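Local structure of acetylxylan esterase / glucomannan deacetylase (Cellvibrio japonicus, 2W9X) at residues L348-T351 with H352-K356. The protein removes acetyl groups from plant cell wall polysaccharides, deacetylating xylan and, with a large preference, glucomannan. Residues are numbered along the deposited sequence; the frame is centred on the assembly and turned at random.
Sequences LLIT and HLQQK
The last turns of helix 339-354, the C-terminal helix of the SGNH (GDSL-type) esterase domain, join Leu348-Thr351 to His352-Lys356 through successive i to i+4 backbone bonds. His352 N donates to Leu348 O at 3.1 Å, Leu353 N to Leu349 O at 2.8 Å and Gln354 N to Ile350 O at 2.9 Å. The next bond is weak: Gln355 N lies 3.4 Å from Thr351 O with an N-H...O angle of 127°, and Gln355 N also donates to His352 O. Ile350 and Gln354 run side by side one turn apart. The extended side chain of Gln354 brings NE2 to 3.5 Å from CG2 of Ile350, the branch set anti to the backbone N, while Gln354 CG lies 3.2 Å from Ile350 O. In the alpha/beta fold this helix packs on the parallel sheet: Leu349 and His352 reach both strands 288-294 and 320-325, Leu353 reaches Ile290 of the first, and Ile350 turns to helix 180-187 and Phe188. The imidazole of His352 swings away from the preceding turn because CG is anti to the backbone N (chi1 -176°), and NE2 is hydrogen-bonded to OE2 of Glu321 on the edge strand, an oxygen to which Lys356 NZ adds a weak, long ion pair. On the exposed side, Thr351 OG1 sits beside its own backbone N (chi1 -51°) and bonds back to Asn347 O. Near the end of the stretch, Gln354 O accepts a hydrogen bond from Lys357 NZ of the second subunit, and Gln355 makes backbone hydrogen bonds to that subunit.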
ATOM      1  N   LEU B 348      13.993   1.847  -4.736  1.00 32.31           N
ATOM      2  CA  LEU B 348      12.749   2.037  -3.985  1.00 32.82           C
ATOM      3  C   LEU B 348      11.802   0.841  -4.160  1.00 32.37           C
ATOM      4  O   LEU B 348      11.262   0.293  -3.189  1.00 32.08           O
ATOM      5  CB  LEU B 348      12.055   3.297  -4.509  1.00 33.54           C
ATOM      6  CG  LEU B 348      11.358   4.341  -3.653  1.00 35.02           C
ATOM      7  CD1 LEU B 348      12.278   4.811  -2.523  1.00 38.60           C
ATOM      8  CD2 LEU B 348      11.000   5.502  -4.563  1.00 34.28           C
ATOM      9  N   LEU B 349      11.594   0.469  -5.418  1.00 32.07           N
ATOM     10  CA  LEU B 349      10.729  -0.652  -5.790  1.00 31.90           C
ATOM     11  C   LEU B 349      11.278  -2.002  -5.306  1.00 32.37           C
ATOM     12  O   LEU B 349      10.539  -2.823  -4.747  1.00 32.29           O
ATOM     13  CB  LEU B 349      10.553  -0.656  -7.310  1.00 31.52           C
ATOM     14  CG  LEU B 349       9.576   0.363  -7.909  1.00 30.50           C
ATOM     15  CD1 LEU B 349       9.738   0.388  -9.404  1.00 29.64           C
ATOM     16  CD2 LEU B 349       8.141  -0.011  -7.545  1.00 33.11           C
ATOM     17  N   ILE B 350      12.576  -2.223  -5.521  1.00 32.81           N
ATOM     18  CA  ILE B 350      13.238  -3.456  -5.068  1.00 33.31           C
ATOM     19  C   ILE B 350      13.062  -3.702  -3.565  1.00 33.92           C
ATOM     20  O   ILE B 350      12.646  -4.794  -3.148  1.00 34.38           O
ATOM     21  CB  ILE B 350      14.733  -3.468  -5.460  1.00 33.66           C
ATOM     22  CG1 ILE B 350      14.870  -3.550  -6.978  1.00 32.45           C
ATOM     23  CG2 ILE B 350      15.503  -4.605  -4.711  1.00 34.70           C
ATOM     24  CD1 ILE B 350      16.218  -3.061  -7.546  1.00 33.27           C
ATOM     25  N   THR B 351      13.356  -2.682  -2.762  1.00 34.40           N
ATOM     26  CA  THR B 351      13.185  -2.735  -1.314  1.00 35.04           C
ATOM     27  C   THR B 351      11.730  -2.992  -0.917  1.00 35.07           C
ATOM     28  O   THR B 351      11.456  -3.783  -0.012  1.00 35.00           O
ATOM     29  CB  THR B 351      13.692  -1.421  -0.656  1.00 35.53           C
ATOM     30  OG1 THR B 351      15.019  -1.147  -1.125  1.00 36.66           O
ATOM     31  CG2 THR B 351      13.707  -1.517   0.866  1.00 36.60           C
ATOM     32  N   HIS B 352      10.803  -2.308  -1.591  1.00 34.83           N
ATOM     33  CA  HIS B 352       9.373  -2.492  -1.355  1.00 34.76           C
ATOM     34  C   HIS B 352       8.999  -3.951  -1.614  1.00 35.01           C
ATOM     35  O   HIS B 352       8.371  -4.585  -0.776  1.00 35.17           O
ATOM     36  CB  HIS B 352       8.552  -1.557  -2.255  1.00 34.66           C
ATOM     37  CG  HIS B 352       7.078  -1.623  -2.010  1.00 34.35           C
ATOM     38  ND1 HIS B 352       6.453  -0.875  -1.034  1.00 34.07           N
ATOM     39  CD2 HIS B 352       6.107  -2.354  -2.603  1.00 35.80           C
ATOM     40  CE1 HIS B 352       5.159  -1.142  -1.037  1.00 34.92           C
ATOM     41  NE2 HIS B 352       4.922  -2.036  -1.980  1.00 36.30           N
ATOM     42  N   LEU B 353       9.405  -4.475  -2.770  1.00 36.08           N
ATOM     43  CA  LEU B 353       9.018  -5.832  -3.175  1.00 37.48           C
ATOM     44  C   LEU B 353       9.687  -6.927  -2.326  1.00 38.86           C
ATOM     45  O   LEU B 353       9.109  -7.994  -2.131  1.00 38.76           O
ATOM     46  CB  LEU B 353       9.250  -6.042  -4.666  1.00 36.84           C
ATOM     47  CG  LEU B 353       8.284  -5.212  -5.510  1.00 35.56           C
ATOM     48  CD1 LEU B 353       8.664  -5.248  -6.975  1.00 34.38           C
ATOM     49  CD2 LEU B 353       6.851  -5.694  -5.302  1.00 35.53           C
ATOM     50  N   GLN B 354      10.877  -6.628  -1.801  1.00 39.88           N
ATOM     51  CA  GLN B 354      11.610  -7.519  -0.911  1.00 41.82           C
ATOM     52  C   GLN B 354      10.900  -7.740   0.416  1.00 42.14           C
ATOM     53  O   GLN B 354      11.094  -8.768   1.046  1.00 42.45           O
ATOM     54  CB  GLN B 354      13.028  -6.981  -0.643  1.00 41.63           C
ATOM     55  CG  GLN B 354      14.036  -7.324  -1.748  1.00 42.95           C
ATOM     56  CD  GLN B 354      15.411  -6.666  -1.554  1.00 43.59           C
ATOM     57  OE1 GLN B 354      15.602  -5.810  -0.681  1.00 47.01           O
ATOM     58  NE2 GLN B 354      16.365  -7.056  -2.389  1.00 45.30           N
ATOM     59  N   GLN B 355      10.088  -6.778   0.844  1.00 42.46           N
ATOM     60  CA  GLN B 355       9.451  -6.860   2.151  1.00 43.62           C
ATOM     61  C   GLN B 355       8.114  -7.597   2.104  1.00 43.23           C
ATOM     62  O   GLN B 355       7.469  -7.765   3.131  1.00 43.39           O
ATOM     63  CB  GLN B 355       9.283  -5.466   2.790  1.00 43.84           C
ATOM     64  CG  GLN B 355      10.604  -4.715   3.132  1.00 47.55           C
ATOM     65  CD  GLN B 355      11.662  -5.597   3.806  1.00 52.29           C
ATOM     66  OE1 GLN B 355      12.611  -6.045   3.159  1.00 53.40           O
ATOM     67  NE2 GLN B 355      11.501  -5.845   5.110  1.00 54.50           N
ATOM     68  N   LYS B 356       7.721  -8.053   0.919  1.00 43.43           N
ATOM     69  CA  LYS B 356       6.393  -8.629   0.706  1.00 44.08           C
ATOM     70  C   LYS B 356       6.472 -10.148   0.579  1.00 44.88           C
ATOM     71  O   LYS B 356       6.822 -10.674  -0.479  1.00 44.80           O
ATOM     72  CB  LYS B 356       5.713  -8.002  -0.527  1.00 43.54           C
ATOM     73  CG  LYS B 356       5.403  -6.495  -0.387  1.00 43.75           C
ATOM     74  CD  LYS B 356       4.519  -5.966  -1.525  1.00 43.60           C
ATOM     75  CE  LYS B 356       3.030  -6.388  -1.386  1.00 43.27           C
ATOM     76  NZ  LYS B 356       2.328  -5.859  -0.179  1.00 43.25           N
TER